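Local coordinates for DNA repair protein RAD2 (Saccharomyces cerevisiae, PDB 4Q0W) that cuts single-stranded DNA as a magnesium-dependent endonuclease, making the incision needed for excision repair of lesions caused by UV light, bulky adducts or cross-linking agents, at residues E235-Q238 and Y244-G247; K267-W272 and K291-K296; P334-L339 and E356-L361. All coordinates share one frame; numbering follows the deposited sequence.

Contact 1: E235-Q238 and Y244-G247; sequences ELAQ and YTNG
The flat amide of Gln238 takes no part in its meeting with Thr245; the aliphatic CG does the touching, 4.0 Å from the methyl CG2 of Thr245, and the two side chains cross at about a right angle. Of its two polar ends, OE1 accepts from Ser310 N and NE2 gives to Ile234 O, one turn back on the same helix, so both are satisfied and the rotation of the amide is fixed. The ring of Tyr244 likewise turns away, to meet Tyr317 with the planes about 50° apart.

What remains between helix 230-240 and the loop is small. Thr245 stands with OG1 anti to its N (chi1 167°), which leaves CG2 between the N and the carbonyl carbon and brings that methyl within 3.3 Å of Ala237 O. Its hydroxyl points along the loop instead, where OG1 accepts from Gly247 N at 3.1 Å in a nearly straight bond (166°), an ST turn. Threonine suits the place because one branch packs on the helix while the other holds the turn. Gly247 has a positive phi, which glycine tolerates easily, and its CA sends a C-H to Gln238 O over 3.3 Å. Ala237, whose short side chain leaves its carbonyl accessible to the threonine methyl, lies about 6 Å by its side chain from that of Asp194, which binds the calcium ion here and probably magnesium in the working enzyme.

The loop leads from helix 230-240 to helix 253-263, consistent with the helix-two-turn-helix element of this family, and Gly247 lies about 6 Å from a bound potassium ion. No conventional hydrogen bond joins the segments: Gln238 O is met by the weakly polarised CA-H of Gly247, and Ala237 O by a methyl, so close fit rather than directional bonding holds the loop against the helix.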
ATOM      1  N   GLU A 235      -8.907 -10.710 -20.440  1.00 15.01           N
ATOM      2  CA  GLU A 235      -9.900  -9.864 -19.773  1.00 18.36           C
ATOM      3  C   GLU A 235      -9.359  -9.305 -18.462  1.00 17.23           C
ATOM      4  O   GLU A 235      -9.686  -8.179 -18.084  1.00 17.25           O
ATOM      5  CB  GLU A 235     -11.224 -10.612 -19.563  1.00 18.51           C
ATOM      6  CG  GLU A 235     -11.951 -10.965 -20.881  1.00 20.60           C
ATOM      7  CD  GLU A 235     -13.472 -11.085 -20.700  1.00 26.81           C
ATOM      8  OE1 GLU A 235     -13.924 -11.469 -19.594  1.00 18.71           O
ATOM      9  OE2 GLU A 235     -14.216 -10.781 -21.659  1.00 24.12           O
ATOM     10  N   LEU A 236      -8.534 -10.088 -17.766  1.00 17.00           N
ATOM     11  CA  LEU A 236      -7.770  -9.555 -16.629  1.00 15.32           C
ATOM     12  C   LEU A 236      -6.929  -8.330 -17.022  1.00 15.44           C
ATOM     13  O   LEU A 236      -6.833  -7.353 -16.265  1.00 16.30           O
ATOM     14  CB  LEU A 236      -6.846 -10.627 -16.050  1.00 14.67           C
ATOM     15  CG  LEU A 236      -7.396 -11.686 -15.110  1.00 19.38           C
ATOM     16  CD1 LEU A 236      -6.276 -12.708 -14.773  1.00 14.32           C
ATOM     17  CD2 LEU A 236      -7.958 -11.032 -13.825  1.00 18.17           C
ATOM     18  N   ALA A 237      -6.320  -8.372 -18.204  1.00 15.08           N
ATOM     19  CA  ALA A 237      -5.514  -7.241 -18.663  1.00 17.08           C
ATOM     20  C   ALA A 237      -6.363  -5.965 -18.651  1.00 17.03           C
ATOM     21  O   ALA A 237      -5.891  -4.881 -18.284  1.00 16.45           O
ATOM     22  CB  ALA A 237      -4.959  -7.510 -20.044  1.00 15.05           C
ATOM     23  N   GLN A 238      -7.633  -6.104 -19.020  1.00 16.06           N
ATOM     24  CA  GLN A 238      -8.524  -4.944 -19.083  1.00 16.42           C
ATOM     25  C   GLN A 238      -9.003  -4.449 -17.723  1.00 16.03           C
ATOM     26  O   GLN A 238      -9.682  -3.421 -17.629  1.00 17.14           O
ATOM     27  CB  GLN A 238      -9.707  -5.246 -20.006  1.00 14.30           C
ATOM     28  CG  GLN A 238      -9.254  -5.379 -21.450  1.00 18.79           C
ATOM     29  CD  GLN A 238     -10.291  -6.021 -22.326  1.00 20.71           C
ATOM     30  OE1 GLN A 238     -11.261  -5.377 -22.730  1.00 19.81           O
ATOM     31  NE2 GLN A 238     -10.099  -7.302 -22.627  1.00 17.37           N
ATOM     32  N   TYR A 244      -1.830  -2.561 -23.681  1.00 17.18           N
ATOM     33  CA  TYR A 244      -2.938  -2.439 -24.645  1.00 19.02           C
ATOM     34  C   TYR A 244      -4.216  -1.851 -24.065  1.00 19.26           C
ATOM     35  O   TYR A 244      -5.218  -1.701 -24.784  1.00 16.20           O
ATOM     36  CB  TYR A 244      -3.292  -3.801 -25.244  1.00 19.16           C
ATOM     37  CG  TYR A 244      -2.323  -4.325 -26.278  1.00 24.01           C
ATOM     38  CD1 TYR A 244      -1.368  -3.508 -26.849  1.00 26.74           C
ATOM     39  CD2 TYR A 244      -2.392  -5.645 -26.702  1.00 27.39           C
ATOM     40  CE1 TYR A 244      -0.480  -3.996 -27.802  1.00 23.48           C
ATOM     41  CE2 TYR A 244      -1.521  -6.137 -27.648  1.00 32.28           C
ATOM     42  CZ  TYR A 244      -0.567  -5.306 -28.194  1.00 28.85           C
ATOM     43  OH  TYR A 244       0.300  -5.804 -29.139  1.00 31.90           O
ATOM     44  N   THR A 245      -4.193  -1.552 -22.768  1.00 13.76           N
ATOM     45  CA  THR A 245      -5.354  -1.012 -22.071  1.00 15.63           C
ATOM     46  C   THR A 245      -4.883  -0.449 -20.750  1.00 17.22           C
ATOM     47  O   THR A 245      -3.993  -1.019 -20.107  1.00 13.77           O
ATOM     48  CB  THR A 245      -6.438  -2.108 -21.801  1.00 16.01           C
ATOM     49  OG1 THR A 245      -7.405  -1.609 -20.872  1.00 17.78           O
ATOM     50  CG2 THR A 245      -5.806  -3.392 -21.211  1.00 13.80           C
ATOM     51  N   ASN A 246      -5.493   0.660 -20.335  1.00 14.85           N
ATOM     52  CA  ASN A 246      -5.182   1.253 -19.042  1.00 17.39           C
ATOM     53  C   ASN A 246      -6.027   0.709 -17.878  1.00 18.14           C
ATOM     54  O   ASN A 246      -5.906   1.171 -16.746  1.00 19.76           O
ATOM     55  CB  ASN A 246      -5.210   2.789 -19.151  1.00 17.49           C
ATOM     56  CG  ASN A 246      -4.029   3.319 -19.971  1.00 24.60           C
ATOM     57  OD1 ASN A 246      -2.887   2.914 -19.738  1.00 22.66           O
ATOM     58  ND2 ASN A 246      -4.299   4.188 -20.955  1.00 12.89           N
ATOM     59  N   GLY A 247      -6.862  -0.290 -18.147  1.00 16.37           N
ATOM     60  CA  GLY A 247      -7.557  -0.982 -17.067  1.00 20.47           C
ATOM     61  C   GLY A 247      -8.506  -0.108 -16.266  1.00 22.71           C
ATOM     62  O   GLY A 247      -8.937   0.947 -16.738  1.00 18.98           O
TER

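Contact 2: K267-W272 and K291-K296; sequences KNFKDW and KDLRKK
Trp272 and Arg294 meet through both charge and hydrogen bonding. The guanidinium lies over one face of the indole, CZ 4.5 Å from the centroid of the six-membered ring in a cation-pi contact, but the two planes are 46° apart, so this is no flat stack. NH2 comes nearest, 3.4 Å from Trp272 CE2. The tilt lets the same nitrogen donate to Trp272 O at 3.0 Å (159°): the oxygen lies near the guanidinium plane, whereas the donor sits above the carbonyl plane. Arg294 reaches there by running extended and then bending at chi3. Its other nitrogens have partners too: NH1 gives to Tyr273 O, its strongest, and to Gln277 OE1, while NE forms a salt bridge with Glu286.

The apolar contacts belong to Leu293. Its CD2 lies 3.9 Å from Phe269 CE1, and its CG is 3.9 Å from Trp272 CH2, so the branched tip fits between the two aromatic rings; Phe263 meets both rings.

Helices 266-278 and 288-299 cross at -81°, and the axes of the two short segments come no closer than 12.5 Å, a gap that large side chains must bridge. On the second helix, Asp292, Lys295 and Lys296 pack on the bound DNA. With two backbone carbonyls, an amide oxygen, an aromatic face and a carboxylate sharing one guanidinium, the positive charge is probably well compensated and the group is held against rotation.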
ATOM      1  N   LYS A 267     -18.358  -8.886 -19.933  1.00 16.71           N
ATOM      2  CA  LYS A 267     -19.690  -8.529 -20.427  1.00 22.85           C
ATOM      3  C   LYS A 267     -20.715  -8.734 -19.315  1.00 19.16           C
ATOM      4  O   LYS A 267     -21.542  -7.848 -19.036  1.00 20.39           O
ATOM      5  CB  LYS A 267     -20.071  -9.355 -21.665  1.00 23.84           C
ATOM      6  CG  LYS A 267     -21.544  -9.168 -22.100  1.00 25.68           C
ATOM      7  CD  LYS A 267     -21.822  -7.737 -22.587  1.00 26.47           C
ATOM      8  CE  LYS A 267     -23.321  -7.504 -22.906  1.00 33.29           C
ATOM      9  NZ  LYS A 267     -23.968  -8.654 -23.628  1.00 39.42           N
ATOM     10  N   ASN A 268     -20.635  -9.890 -18.659  1.00 20.85           N
ATOM     11  CA  ASN A 268     -21.499 -10.174 -17.518  1.00 19.25           C
ATOM     12  C   ASN A 268     -21.293  -9.176 -16.384  1.00 22.83           C
ATOM     13  O   ASN A 268     -22.254  -8.746 -15.739  1.00 18.95           O
ATOM     14  CB  ASN A 268     -21.311 -11.618 -17.025  1.00 21.87           C
ATOM     15  CG  ASN A 268     -21.594 -12.644 -18.113  1.00 27.97           C
ATOM     16  OD1 ASN A 268     -22.172 -12.314 -19.153  1.00 22.26           O
ATOM     17  ND2 ASN A 268     -21.182 -13.889 -17.883  1.00 24.79           N
ATOM     18  N   PHE A 269     -20.037  -8.818 -16.138  1.00 18.67           N
ATOM     19  CA  PHE A 269     -19.704  -7.834 -15.112  1.00 16.79           C
ATOM     20  C   PHE A 269     -20.333  -6.483 -15.502  1.00 14.68           C
ATOM     21  O   PHE A 269     -21.023  -5.856 -14.688  1.00 16.29           O
ATOM     22  CB  PHE A 269     -18.169  -7.771 -14.962  1.00 20.68           C
ATOM     23  CG  PHE A 269     -17.649  -6.611 -14.140  1.00 19.01           C
ATOM     24  CD1 PHE A 269     -18.080  -6.390 -12.836  1.00 19.65           C
ATOM     25  CD2 PHE A 269     -16.672  -5.771 -14.667  1.00 18.11           C
ATOM     26  CE1 PHE A 269     -17.566  -5.314 -12.079  1.00 17.87           C
ATOM     27  CE2 PHE A 269     -16.154  -4.696 -13.925  1.00 17.14           C
ATOM     28  CZ  PHE A 269     -16.600  -4.470 -12.629  1.00 16.73           C
ATOM     29  N   LYS A 270     -20.127  -6.056 -16.748  1.00 15.15           N
ATOM     30  CA  LYS A 270     -20.674  -4.778 -17.204  1.00 19.02           C
ATOM     31  C   LYS A 270     -22.192  -4.750 -17.070  1.00 19.44           C
ATOM     32  O   LYS A 270     -22.752  -3.820 -16.488  1.00 18.61           O
ATOM     33  CB  LYS A 270     -20.292  -4.476 -18.654  1.00 16.15           C
ATOM     34  CG  LYS A 270     -20.974  -3.197 -19.178  1.00 19.12           C
ATOM     35  CD  LYS A 270     -20.469  -2.782 -20.557  1.00 23.58           C
ATOM     36  CE  LYS A 270     -20.917  -3.746 -21.658  1.00 20.14           C
ATOM     37  NZ  LYS A 270     -20.322  -3.345 -22.986  1.00 22.54           N
ATOM     38  N   ASP A 271     -22.849  -5.785 -17.588  1.00 23.15           N
ATOM     39  CA  ASP A 271     -24.311  -5.863 -17.522  1.00 25.70           C
ATOM     40  C   ASP A 271     -24.788  -5.758 -16.067  1.00 22.48           C
ATOM     41  O   ASP A 271     -25.710  -4.993 -15.755  1.00 18.89           O
ATOM     42  CB  ASP A 271     -24.826  -7.153 -18.184  1.00 18.70           C
ATOM     43  CG  ASP A 271     -24.682  -7.132 -19.702  1.00 22.97           C
ATOM     44  OD1 ASP A 271     -24.523  -6.036 -20.284  1.00 27.68           O
ATOM     45  OD2 ASP A 271     -24.717  -8.220 -20.322  1.00 36.06           O
ATOM     46  N   TRP A 272     -24.133  -6.488 -15.173  1.00 17.91           N
ATOM     47  CA  TRP A 272     -24.473  -6.411 -13.751  1.00 17.50           C
ATOM     48  C   TRP A 272     -24.380  -4.987 -13.196  1.00 21.54           C
ATOM     49  O   TRP A 272     -25.290  -4.501 -12.520  1.00 22.26           O
ATOM     50  CB  TRP A 272     -23.563  -7.322 -12.927  1.00 19.00           C
ATOM     51  CG  TRP A 272     -23.613  -6.978 -11.483  1.00 22.62           C
ATOM     52  CD1 TRP A 272     -24.593  -7.330 -10.584  1.00 28.33           C
ATOM     53  CD2 TRP A 272     -22.669  -6.183 -10.754  1.00 25.05           C
ATOM     54  NE1 TRP A 272     -24.304  -6.806  -9.344  1.00 30.67           N
ATOM     55  CE2 TRP A 272     -23.128  -6.102  -9.419  1.00 30.34           C
ATOM     56  CE3 TRP A 272     -21.471  -5.552 -11.093  1.00 21.53           C
ATOM     57  CZ2 TRP A 272     -22.429  -5.410  -8.429  1.00 30.59           C
ATOM     58  CZ3 TRP A 272     -20.785  -4.856 -10.113  1.00 22.26           C
ATOM     59  CH2 TRP A 272     -21.264  -4.793  -8.795  1.00 29.72           C
ATOM     60  N   LYS A 291     -22.753  -5.499  -3.414  1.00 41.01           N
ATOM     61  CA  LYS A 291     -23.053  -4.178  -2.864  1.00 37.58           C
ATOM     62  C   LYS A 291     -21.765  -3.412  -2.551  1.00 38.62           C
ATOM     63  O   LYS A 291     -21.673  -2.204  -2.797  1.00 32.88           O
ATOM     64  CB  LYS A 291     -23.930  -4.291  -1.613  1.00 42.36           C
ATOM     65  N   ASP A 292     -20.769  -4.117  -2.022  1.00 35.21           N
ATOM     66  CA  ASP A 292     -19.474  -3.507  -1.741  1.00 37.26           C
ATOM     67  C   ASP A 292     -18.731  -3.153  -3.034  1.00 39.02           C
ATOM     68  O   ASP A 292     -18.170  -2.059  -3.163  1.00 34.42           O
ATOM     69  CB  ASP A 292     -18.605  -4.438  -0.889  1.00 42.00           C
ATOM     70  CG  ASP A 292     -19.133  -4.610   0.530  1.00 52.02           C
ATOM     71  OD1 ASP A 292     -19.970  -3.790   0.970  1.00 47.31           O
ATOM     72  OD2 ASP A 292     -18.693  -5.570   1.206  1.00 54.81           O
ATOM     73  N   LEU A 293     -18.707  -4.087  -3.981  1.00 35.27           N
ATOM     74  CA  LEU A 293     -18.047  -3.842  -5.259  1.00 31.85           C
ATOM     75  C   LEU A 293     -18.685  -2.651  -5.983  1.00 29.67           C
ATOM     76  O   LEU A 293     -17.980  -1.782  -6.504  1.00 24.39           O
ATOM     77  CB  LEU A 293     -18.088  -5.092  -6.135  1.00 30.55           C
ATOM     78  CG  LEU A 293     -17.552  -4.951  -7.561  1.00 30.65           C
ATOM     79  CD1 LEU A 293     -16.136  -4.402  -7.567  1.00 25.33           C
ATOM     80  CD2 LEU A 293     -17.616  -6.292  -8.274  1.00 23.45           C
ATOM     81  N   ARG A 294     -20.014  -2.603  -5.998  1.00 28.82           N
ATOM     82  CA  ARG A 294     -20.706  -1.510  -6.672  1.00 26.27           C
ATOM     83  C   ARG A 294     -20.322  -0.171  -6.063  1.00 32.88           C
ATOM     84  O   ARG A 294     -19.988   0.770  -6.779  1.00 24.23           O
ATOM     85  CB  ARG A 294     -22.217  -1.682  -6.604  1.00 23.81           C
ATOM     86  CG  ARG A 294     -22.979  -0.564  -7.311  1.00 26.78           C
ATOM     87  CD  ARG A 294     -24.483  -0.803  -7.267  1.00 33.34           C
ATOM     88  NE  ARG A 294     -24.845  -2.075  -7.893  1.00 32.49           N
ATOM     89  CZ  ARG A 294     -24.968  -2.254  -9.206  1.00 31.58           C
ATOM     90  NH1 ARG A 294     -24.742  -1.248 -10.042  1.00 26.03           N
ATOM     91  NH2 ARG A 294     -25.304  -3.445  -9.689  1.00 28.36           N
ATOM     92  N   LYS A 295     -20.367  -0.098  -4.736  1.00 28.71           N
ATOM     93  CA  LYS A 295     -20.013   1.125  -4.026  0.50 33.44           C
ATOM     94  C   LYS A 295     -18.610   1.585  -4.413  1.00 30.61           C
ATOM     95  O   LYS A 295     -18.367   2.775  -4.626  1.00 30.37           O
ATOM     96  CB  LYS A 295     -20.111   0.912  -2.514  0.50 36.59           C
ATOM     97  CG  LYS A 295     -20.504   2.157  -1.734  0.50 38.76           C
ATOM     98  CD  LYS A 295     -19.355   3.149  -1.605  0.50 41.09           C
ATOM     99  CE  LYS A 295     -19.822   4.569  -1.895  0.50 41.80           C
ATOM    100  NZ  LYS A 295     -20.269   4.727  -3.310  0.50 33.63           N
ATOM    101  N   LYS A 296     -17.692   0.633  -4.518  1.00 30.03           N
ATOM    102  CA  LYS A 296     -16.321   0.943  -4.919  1.00 31.37           C
ATOM    103  C   LYS A 296     -16.229   1.494  -6.350  1.00 26.09           C
ATOM    104  O   LYS A 296     -15.507   2.465  -6.604  1.00 21.99           O
ATOM    105  CB  LYS A 296     -15.437  -0.296  -4.781  1.00 26.77           C
ATOM    106  CG  LYS A 296     -14.019  -0.081  -5.262  1.00 31.13           C
ATOM    107  CD  LYS A 296     -13.140  -1.260  -4.888  1.00 38.56           C
ATOM    108  CE  LYS A 296     -11.733  -1.069  -5.419  1.00 32.92           C
ATOM    109  NZ  LYS A 296     -10.871  -2.224  -5.059  1.00 31.67           N
TER

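Contact 3: P334-L339 and E356-L361; sequences PDLDML and EILIPL
Leu339, whose side chain packs on Leu358, gives its backbone N to Asp335 O at 2.9 Å, the shortest bond here. The same oxygen receives Met338 N as well, though weakly, and that N is also taken by Asp335 OD1 at 3.1 Å, from above the carboxylate plane. Asp335 is the N-cap of helix 336-347: its carboxylate accepts from Met338 N, while its carbonyl takes the first regular helix bond, and its negative charge would probably be stabilised by the positive end of the helix dipole. Aspartate, short and acidic, suits this position.

The contact itself is wholly apolar. Leu358 CD1 lies 3.6 Å from Leu339 CB and 3.7 Å from Leu339 CD1, so one methyl presses alongside the base of the opposing leucine as well as against its end. Leu336, three residues earlier than Leu339, reaches the same residue: with CG anti to its N (chi1 -176°), its CD1 meets Leu358 CB, and its second methyl, CD2, is 4.0 Å from Ile359 CG1. Leucine, with two diverging methyls, can serve two neighbours at once in this way.

These are the last two helices of the modelled chain, 336-347 and 351-361, consecutive and joined by a short connection, packing on helices 148-160 and 52-66 of the nuclease core. Leu339 and Leu358 both rest on Phe161; Leu339 further meets Leu157 and Arg160 of helix 148-160, and Leu358 meets Phe58 of helix 52-66. Leucine suits the buried positions 339 and 358, which face the core, whereas Ile359 lies at the exposed margin. Next along, Pro360 has no N-H to offer the preceding turn, and helix 351-361 is kinked there; Leu361 N still reaches Leu358 O, weakly, at 3.0 Å.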
ATOM      1  N   PRO A 334      30.036 -21.225 -33.346  1.00 24.20           N
ATOM      2  CA  PRO A 334      30.709 -19.947 -33.085  1.00 26.09           C
ATOM      3  C   PRO A 334      32.008 -19.844 -33.881  1.00 26.57           C
ATOM      4  O   PRO A 334      32.760 -20.820 -33.959  1.00 33.12           O
ATOM      5  CB  PRO A 334      31.020 -20.011 -31.591  1.00 23.08           C
ATOM      6  CG  PRO A 334      29.992 -20.958 -31.029  1.00 29.34           C
ATOM      7  CD  PRO A 334      29.721 -21.962 -32.110  1.00 21.68           C
ATOM      8  N   ASP A 335      32.236 -18.683 -34.487  1.00 24.98           N
ATOM      9  CA  ASP A 335      33.441 -18.428 -35.266  1.00 29.19           C
ATOM     10  C   ASP A 335      34.453 -17.729 -34.361  1.00 27.95           C
ATOM     11  O   ASP A 335      34.370 -16.512 -34.157  1.00 21.53           O
ATOM     12  CB  ASP A 335      33.093 -17.534 -36.458  1.00 26.33           C
ATOM     13  CG  ASP A 335      34.270 -17.317 -37.399  1.00 24.67           C
ATOM     14  OD1 ASP A 335      35.428 -17.250 -36.927  1.00 25.60           O
ATOM     15  OD2 ASP A 335      34.029 -17.203 -38.617  1.00 33.89           O
ATOM     16  N   LEU A 336      35.406 -18.493 -33.825  1.00 22.58           N
ATOM     17  CA  LEU A 336      36.363 -17.964 -32.849  1.00 22.15           C
ATOM     18  C   LEU A 336      37.172 -16.781 -33.408  1.00 21.96           C
ATOM     19  O   LEU A 336      37.341 -15.761 -32.725  1.00 24.28           O
ATOM     20  CB  LEU A 336      37.308 -19.072 -32.368  1.00 26.37           C
ATOM     21  CG  LEU A 336      38.282 -18.663 -31.267  1.00 28.73           C
ATOM     22  CD1 LEU A 336      37.512 -18.149 -30.063  1.00 21.74           C
ATOM     23  CD2 LEU A 336      39.202 -19.803 -30.874  1.00 23.97           C
ATOM     24  N   ASP A 337      37.656 -16.927 -34.641  1.00 17.78           N
ATOM     25  CA  ASP A 337      38.443 -15.876 -35.291  1.00 25.63           C
ATOM     26  C   ASP A 337      37.673 -14.558 -35.314  1.00 24.67           C
ATOM     27  O   ASP A 337      38.231 -13.504 -35.009  1.00 20.58           O
ATOM     28  CB  ASP A 337      38.806 -16.270 -36.731  1.00 17.47           C
ATOM     29  CG  ASP A 337      39.875 -17.377 -36.796  1.00 21.36           C
ATOM     30  OD1 ASP A 337      40.225 -17.942 -35.742  1.00 20.47           O
ATOM     31  OD2 ASP A 337      40.357 -17.668 -37.909  1.00 20.09           O
ATOM     32  N   MET A 338      36.390 -14.623 -35.674  1.00 21.38           N
ATOM     33  CA  MET A 338      35.599 -13.402 -35.856  1.00 20.68           C
ATOM     34  C   MET A 338      35.055 -12.857 -34.539  1.00 24.44           C
ATOM     35  O   MET A 338      34.833 -11.649 -34.406  1.00 22.22           O
ATOM     36  CB  MET A 338      34.479 -13.613 -36.876  1.00 23.60           C
ATOM     37  CG  MET A 338      34.983 -13.904 -38.285  1.00 23.49           C
ATOM     38  SD  MET A 338      36.115 -12.621 -38.917  1.00 33.16           S
ATOM     39  CE  MET A 338      34.960 -11.319 -39.355  1.00 27.61           C
ATOM     40  N   LEU A 339      34.852 -13.741 -33.561  1.00 18.74           N
ATOM     41  CA  LEU A 339      34.466 -13.312 -32.223  1.00 20.34           C
ATOM     42  C   LEU A 339      35.650 -12.608 -31.545  1.00 19.83           C
ATOM     43  O   LEU A 339      35.474 -11.583 -30.886  1.00 22.69           O
ATOM     44  CB  LEU A 339      33.971 -14.511 -31.377  1.00 18.12           C
ATOM     45  CG  LEU A 339      32.556 -15.057 -31.652  1.00 19.96           C
ATOM     46  CD1 LEU A 339      32.301 -16.379 -30.905  1.00 19.40           C
ATOM     47  CD2 LEU A 339      31.457 -14.025 -31.300  1.00 16.69           C
ATOM     48  N   GLU A 356      39.691 -17.646 -23.447  1.00 26.08           N
ATOM     49  CA  GLU A 356      39.529 -18.264 -22.142  1.00 28.40           C
ATOM     50  C   GLU A 356      38.060 -18.589 -21.888  1.00 40.39           C
ATOM     51  O   GLU A 356      37.740 -19.613 -21.281  1.00 35.04           O
ATOM     52  CB  GLU A 356      40.065 -17.328 -21.070  1.00 34.68           C
ATOM     53  CG  GLU A 356      40.000 -17.875 -19.662  1.00 53.05           C
ATOM     54  CD  GLU A 356      40.726 -16.980 -18.681  1.00 68.81           C
ATOM     55  OE1 GLU A 356      41.050 -15.832 -19.060  1.00 58.59           O
ATOM     56  OE2 GLU A 356      40.980 -17.428 -17.539  1.00 73.83           O
ATOM     57  N   ILE A 357      37.175 -17.724 -22.385  1.00 37.03           N
ATOM     58  CA  ILE A 357      35.733 -17.905 -22.231  1.00 32.15           C
ATOM     59  C   ILE A 357      35.134 -18.752 -23.355  1.00 29.01           C
ATOM     60  O   ILE A 357      34.310 -19.631 -23.107  1.00 33.18           O
ATOM     61  CB  ILE A 357      35.008 -16.533 -22.141  1.00 30.20           C
ATOM     62  CG1 ILE A 357      35.413 -15.810 -20.852  1.00 32.03           C
ATOM     63  CG2 ILE A 357      33.496 -16.706 -22.195  1.00 32.50           C
ATOM     64  CD1 ILE A 357      35.098 -14.325 -20.836  1.00 33.73           C
ATOM     65  N   LEU A 358      35.565 -18.506 -24.587  1.00 25.00           N
ATOM     66  CA  LEU A 358      34.883 -19.063 -25.753  1.00 24.21           C
ATOM     67  C   LEU A 358      35.270 -20.502 -26.102  1.00 34.49           C
ATOM     68  O   LEU A 358      34.425 -21.290 -26.537  1.00 29.32           O
ATOM     69  CB  LEU A 358      35.087 -18.154 -26.973  1.00 22.73           C
ATOM     70  CG  LEU A 358      34.382 -16.795 -26.967  1.00 25.42           C
ATOM     71  CD1 LEU A 358      34.789 -15.987 -28.195  1.00 22.28           C
ATOM     72  CD2 LEU A 358      32.853 -16.977 -26.930  1.00 22.44           C
ATOM     73  N   ILE A 359      36.544 -20.841 -25.930  1.00 27.80           N
ATOM     74  CA  ILE A 359      37.026 -22.182 -26.281  1.00 30.83           C
ATOM     75  C   ILE A 359      36.268 -23.330 -25.576  1.00 28.38           C
ATOM     76  O   ILE A 359      35.872 -24.294 -26.242  1.00 29.53           O
ATOM     77  CB  ILE A 359      38.575 -22.304 -26.135  1.00 31.02           C
ATOM     78  CG1 ILE A 359      39.271 -21.493 -27.231  1.00 30.12           C
ATOM     79  CG2 ILE A 359      39.020 -23.755 -26.226  1.00 31.66           C
ATOM     80  CD1 ILE A 359      40.780 -21.374 -27.057  1.00 36.41           C
ATOM     81  N   PRO A 360      36.047 -23.228 -24.245  1.00 31.16           N
ATOM     82  CA  PRO A 360      35.237 -24.271 -23.592  1.00 36.28           C
ATOM     83  C   PRO A 360      33.821 -24.387 -24.165  1.00 43.96           C
ATOM     84  O   PRO A 360      33.262 -25.485 -24.169  1.00 45.13           O
ATOM     85  CB  PRO A 360      35.163 -23.803 -22.134  1.00 27.87           C
ATOM     86  CG  PRO A 360      36.377 -22.957 -21.945  1.00 32.72           C
ATOM     87  CD  PRO A 360      36.590 -22.265 -23.266  1.00 25.52           C
ATOM     88  N   LEU A 361      33.256 -23.278 -24.641  1.00 39.36           N
ATOM     89  CA  LEU A 361      31.911 -23.279 -25.226  1.00 36.14           C
ATOM     90  C   LEU A 361      31.848 -23.964 -26.587  1.00 36.22           C
ATOM     91  O   LEU A 361      30.810 -24.492 -26.972  1.00 49.47           O
ATOM     92  CB  LEU A 361      31.383 -21.852 -25.355  1.00 28.79           C
ATOM     93  CG  LEU A 361      30.583 -21.272 -24.191  1.00 36.96           C
ATOM     94  CD1 LEU A 361      30.899 -21.945 -22.866  1.00 39.11           C
ATOM     95  CD2 LEU A 361      30.800 -19.767 -24.092  1.00 32.33           C
TER

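How the contacts relate
Contacts 1, 2 and 3 follow one another along the chain without overlap. Contacts 1 and 2 are neighbours on one side of the chain's centre, their centres 17 Å apart and their nearest atoms about 5 Å apart without touching; helix 253-263 packs against side chains of segments 235-238, 267-272 and 291-296. Contact 1 lies nearer the metal site, the side chain of Ala237 being about 11 Å from the bound calcium ion, while contact 2 comes within about 4 Å of the DNA at its nearest atom. Contact 3 sits on the opposite side of the centre, 45 Å from contact 1 and 61 Å from contact 2 between centres, with its nearest atom about 18 Å from the DNA.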